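XPF endonuclease (Aeropyrum pernix, PDB 2BGW) probably acts as a structure-specific DNA endonuclease of the XPF family, cutting single-stranded DNA during nucleotide excision repair with the aid of bound magnesium. Local coordinates at residues P23-L26 with E27-V31; V11-D14 with V15-R19. One frame throughout, in Å; residues are numbered along the deposited sequence.

Contact 1: P23-L26 with E27-V31; sequences PSIL and ESLGV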
# COMPACT_ATOMS: atom_id res chain seq x y z
N PRO A 23 -14.72 7.25 8.61
CA PRO A 23 -14.39 8.68 8.80
C PRO A 23 -14.90 9.33 10.09
O PRO A 23 -14.12 10.01 10.75
CB PRO A 23 -14.99 9.35 7.58
CG PRO A 23 -14.88 8.30 6.53
CD PRO A 23 -15.21 7.01 7.24
N SER A 24 -16.17 9.14 10.45
CA SER A 24 -16.72 9.72 11.70
C SER A 24 -16.02 9.18 12.92
O SER A 24 -15.77 9.92 13.87
CB SER A 24 -18.20 9.42 11.84
OG SER A 24 -18.83 9.66 10.60
N ILE A 25 -15.70 7.90 12.89
CA ILE A 25 -14.91 7.32 13.97
C ILE A 25 -13.54 7.99 14.02
O ILE A 25 -13.10 8.40 15.10
CB ILE A 25 -14.80 5.80 13.87
CG1 ILE A 25 -16.18 5.18 13.83
CG2 ILE A 25 -14.07 5.27 15.09
CD1 ILE A 25 -16.17 3.70 13.51
N LEU A 26 -12.90 8.13 12.86
CA LEU A 26 -11.60 8.77 12.74
C LEU A 26 -11.60 10.18 13.31
O LEU A 26 -10.71 10.57 14.05
CB LEU A 26 -11.13 8.79 11.30
CG LEU A 26 -10.26 7.61 10.91
CD1 LEU A 26 -9.93 7.68 9.45
CD2 LEU A 26 -8.98 7.53 11.74
N GLU A 27 -12.63 10.94 12.97
CA GLU A 27 -12.74 12.29 13.49
C GLU A 27 -12.97 12.28 14.99
O GLU A 27 -12.55 13.18 15.72
CB GLU A 27 -13.86 13.00 12.78
CG GLU A 27 -13.51 13.40 11.41
CD GLU A 27 -14.71 13.93 10.70
OE1 GLU A 27 -15.80 13.94 11.31
OE2 GLU A 27 -14.58 14.32 9.51
N SER A 28 -13.65 11.24 15.44
CA SER A 28 -13.94 11.11 16.85
C SER A 28 -12.71 10.80 17.66
O SER A 28 -12.71 11.08 18.84
CB SER A 28 -14.95 10.00 17.05
OG SER A 28 -15.84 10.37 18.08
N LEU A 29 -11.68 10.23 17.04
CA LEU A 29 -10.36 10.09 17.67
C LEU A 29 -9.45 11.33 17.47
O LEU A 29 -8.23 11.28 17.72
CB LEU A 29 -9.66 8.82 17.17
CG LEU A 29 -10.49 7.54 17.07
CD1 LEU A 29 -10.10 6.76 15.84
CD2 LEU A 29 -10.34 6.68 18.33
N GLY A 30 -10.05 12.42 17.00
CA GLY A 30 -9.33 13.68 16.82
C GLY A 30 -8.48 13.79 15.56
O GLY A 30 -7.61 14.66 15.46
N VAL A 31 -8.72 12.89 14.61
CA VAL A 31 -8.01 12.93 13.35
C VAL A 31 -8.77 13.84 12.40
O VAL A 31 -9.98 13.77 12.30
CB VAL A 31 -7.87 11.54 12.76
CG1 VAL A 31 -7.32 11.59 11.38
CG2 VAL A 31 -6.96 10.73 13.60
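Leu26 meets Val31 and Leu29 at the last turn of helix 22-28, both through its CD2 branch. CD2 of Leu26 lies 4.2 Å from CG2 of Val31 and 4.3 Å from CD1 of Leu29, and the side chain as a whole leads inward, onto Val33 and Tyr43 of the sheet. Its carbonyl does the polar work. Val31 N gives Leu26 O a bond of 3.1 Å, and Leu29 N adds a weak one. Together with the 2.9 Å bond from Gly30 N to Glu27 O, the Val31 bond makes this a Schellman motif, with Gly30, at positive phi, as the C-prime residue. Past this stop the chain runs on into strand 32-36, the second strand of a beta-alpha-beta unit in the PDDEXK-type nuclease domain. Glu27 follows Pro23 by one turn: its N reaches Pro23 O at 2.8 Å. With CG beside its own backbone N (chi1 -75°), the Glu27 side chain passes over the same carbonyl, CG coming to 3.5 Å of Pro23 O, and runs back along the helix toward the level of Pro23; the side chain also touches Val33. Ile25 repeats the helical pattern with Leu29. Leu29 N bonds to Ile25 O, while Ile25 CG2 approaches Leu29 CD1 at 4.3 Å. These two side chains turn to helix 123-137, where Ile25 rests on Pro123 and Ala127, and Leu29 on Leu128.

Contact 2: V11-D14 with V15-R19; sequences VYVD and VREER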
# COMPACT_ATOMS: atom_id res chain seq x y z
N VAL A 11 -5.52 12.94 7.59
CA VAL A 11 -5.55 11.95 6.52
C VAL A 11 -6.60 12.35 5.52
O VAL A 11 -7.54 13.04 5.87
CB VAL A 11 -5.85 10.51 7.03
CG1 VAL A 11 -4.91 10.10 8.15
CG2 VAL A 11 -7.29 10.34 7.46
N TYR A 12 -6.42 11.91 4.28
CA TYR A 12 -7.42 12.09 3.23
C TYR A 12 -8.18 10.81 2.94
O TYR A 12 -7.57 9.76 2.75
CB TYR A 12 -6.72 12.50 1.95
CG TYR A 12 -6.25 13.92 1.92
CD1 TYR A 12 -4.99 14.26 2.39
CD2 TYR A 12 -7.07 14.93 1.41
CE1 TYR A 12 -4.53 15.57 2.36
CE2 TYR A 12 -6.63 16.26 1.38
CZ TYR A 12 -5.36 16.57 1.86
OH TYR A 12 -4.91 17.87 1.84
N VAL A 13 -9.51 10.91 2.88
CA VAL A 13 -10.37 9.78 2.49
C VAL A 13 -10.74 9.88 1.05
O VAL A 13 -11.23 10.92 0.61
CB VAL A 13 -11.81 9.84 3.05
CG1 VAL A 13 -12.22 8.48 3.52
CG2 VAL A 13 -11.97 10.87 4.10
N ASP A 14 -10.62 8.79 0.30
CA ASP A 14 -11.23 8.85 -1.00
C ASP A 14 -12.75 8.96 -0.91
O ASP A 14 -13.36 8.48 0.03
CB ASP A 14 -10.85 7.67 -1.87
CG ASP A 14 -11.49 7.77 -3.21
OD1 ASP A 14 -12.59 7.21 -3.35
OD2 ASP A 14 -10.95 8.48 -4.09
N VAL A 15 -13.36 9.58 -1.90
CA VAL A 15 -14.81 9.77 -1.89
C VAL A 15 -15.61 8.47 -1.85
O VAL A 15 -16.58 8.37 -1.09
CB VAL A 15 -15.24 10.62 -3.07
CG1 VAL A 15 -16.77 10.61 -3.20
CG2 VAL A 15 -14.69 12.05 -2.88
N ARG A 16 -15.23 7.50 -2.68
CA ARG A 16 -15.90 6.19 -2.71
C ARG A 16 -15.97 5.59 -1.29
O ARG A 16 -16.86 4.79 -0.99
CB ARG A 16 -15.25 5.23 -3.73
CG ARG A 16 -15.55 5.55 -5.25
CD ARG A 16 -14.56 4.82 -6.25
NE ARG A 16 -15.08 4.75 -7.65
CZ ARG A 16 -14.45 4.21 -8.72
NH1 ARG A 16 -13.22 3.65 -8.62
NH2 ARG A 16 -15.04 4.23 -9.92
N GLU A 17 -15.07 6.02 -0.41
CA GLU A 17 -15.00 5.53 0.98
C GLU A 17 -15.72 6.41 1.98
O GLU A 17 -16.18 5.94 3.00
CB GLU A 17 -13.55 5.42 1.42
CG GLU A 17 -13.39 5.20 2.88
CD GLU A 17 -13.74 3.80 3.29
OE1 GLU A 17 -14.18 3.01 2.43
OE2 GLU A 17 -13.56 3.47 4.48
N GLU A 18 -15.77 7.70 1.68
CA GLU A 18 -16.51 8.70 2.46
C GLU A 18 -17.76 8.19 3.22
O GLU A 18 -18.04 8.67 4.31
CB GLU A 18 -16.90 9.79 1.47
CG GLU A 18 -17.12 11.17 2.04
CD GLU A 18 -17.31 12.21 0.94
OE1 GLU A 18 -17.15 11.87 -0.26
OE2 GLU A 18 -17.62 13.38 1.29
N ARG A 19 -18.48 7.24 2.62
CA ARG A 19 -19.74 6.66 3.12
C ARG A 19 -19.60 5.87 4.43
O ARG A 19 -20.50 5.91 5.28
CB ARG A 19 -20.30 5.68 2.07
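The carboxylate of Asp14 is met above its plane by the backbone of Arg16: Arg16 N bonds to OD1 of Asp14 at 2.7 Å, 38° out of the plane of the group. CB of Arg16 comes alongside the same oxygen, 3.3 Å from Asp14 OD1, before the arginine chain stretches away with its guanidinium well short of a salt bridge. The other carboxylate oxygen, OD2, is held by Leu38 N, just beyond strand 32-36. CG of Asp14 lies anti to the backbone N (chi1 -180°), which carries OD1 over the turn that follows. The bond from Arg16 N closes an Asx turn after strand 10-14, where Val15 to Glu17 have helical phi and psi. Further along, the main-chain carbonyl of Asp14 takes Glu18 N at 3.0 Å, and also Glu17 N, although the latter's position is less certain. On the flank Val13 and Glu17 cross at about a right angle, CG1 of Val13 lying 3.5 Å from CG of Glu17. Beyond this contact Glu17 bends at chi2 (74°), and its OE2 bonds to Ser20 OG and Tyr43 OH. With an alanine at Asp14, the N-H groups of Arg16 and Leu38 would probably lose their acceptor and the turn would be less firmly set. Backbone N-H groups from two parts of the chain, one on each oxygen, would probably offset the cost of burying the carboxylate's charge and hold the turn that places Glu17 beside Asp42 and Arg53 of the magnesium site.

How the contacts relate
From the N terminus, strand 10-14 comes first, between strands 32-36 and 43-46 of the mixed sheet. Contact 2 closes the turn after it, and the chain then enters helix 22-28, nearly all of which, with its exit, belongs to contact 1. The two are in series, neither nested nor crossed. They mark successive corners of one beta-alpha-beta crossover. They also touch in space, as Pro23 CG packs on Val13 CG1 at 4.0 Å and Leu26 CD1 on Val11 CG2 at 4.2 Å, laying the helix against its preceding strand. Contact 2 lies nearer the magnesium ion, which is about 5 Å from the side chain of Glu17 against about 11 Å from that of Pro23.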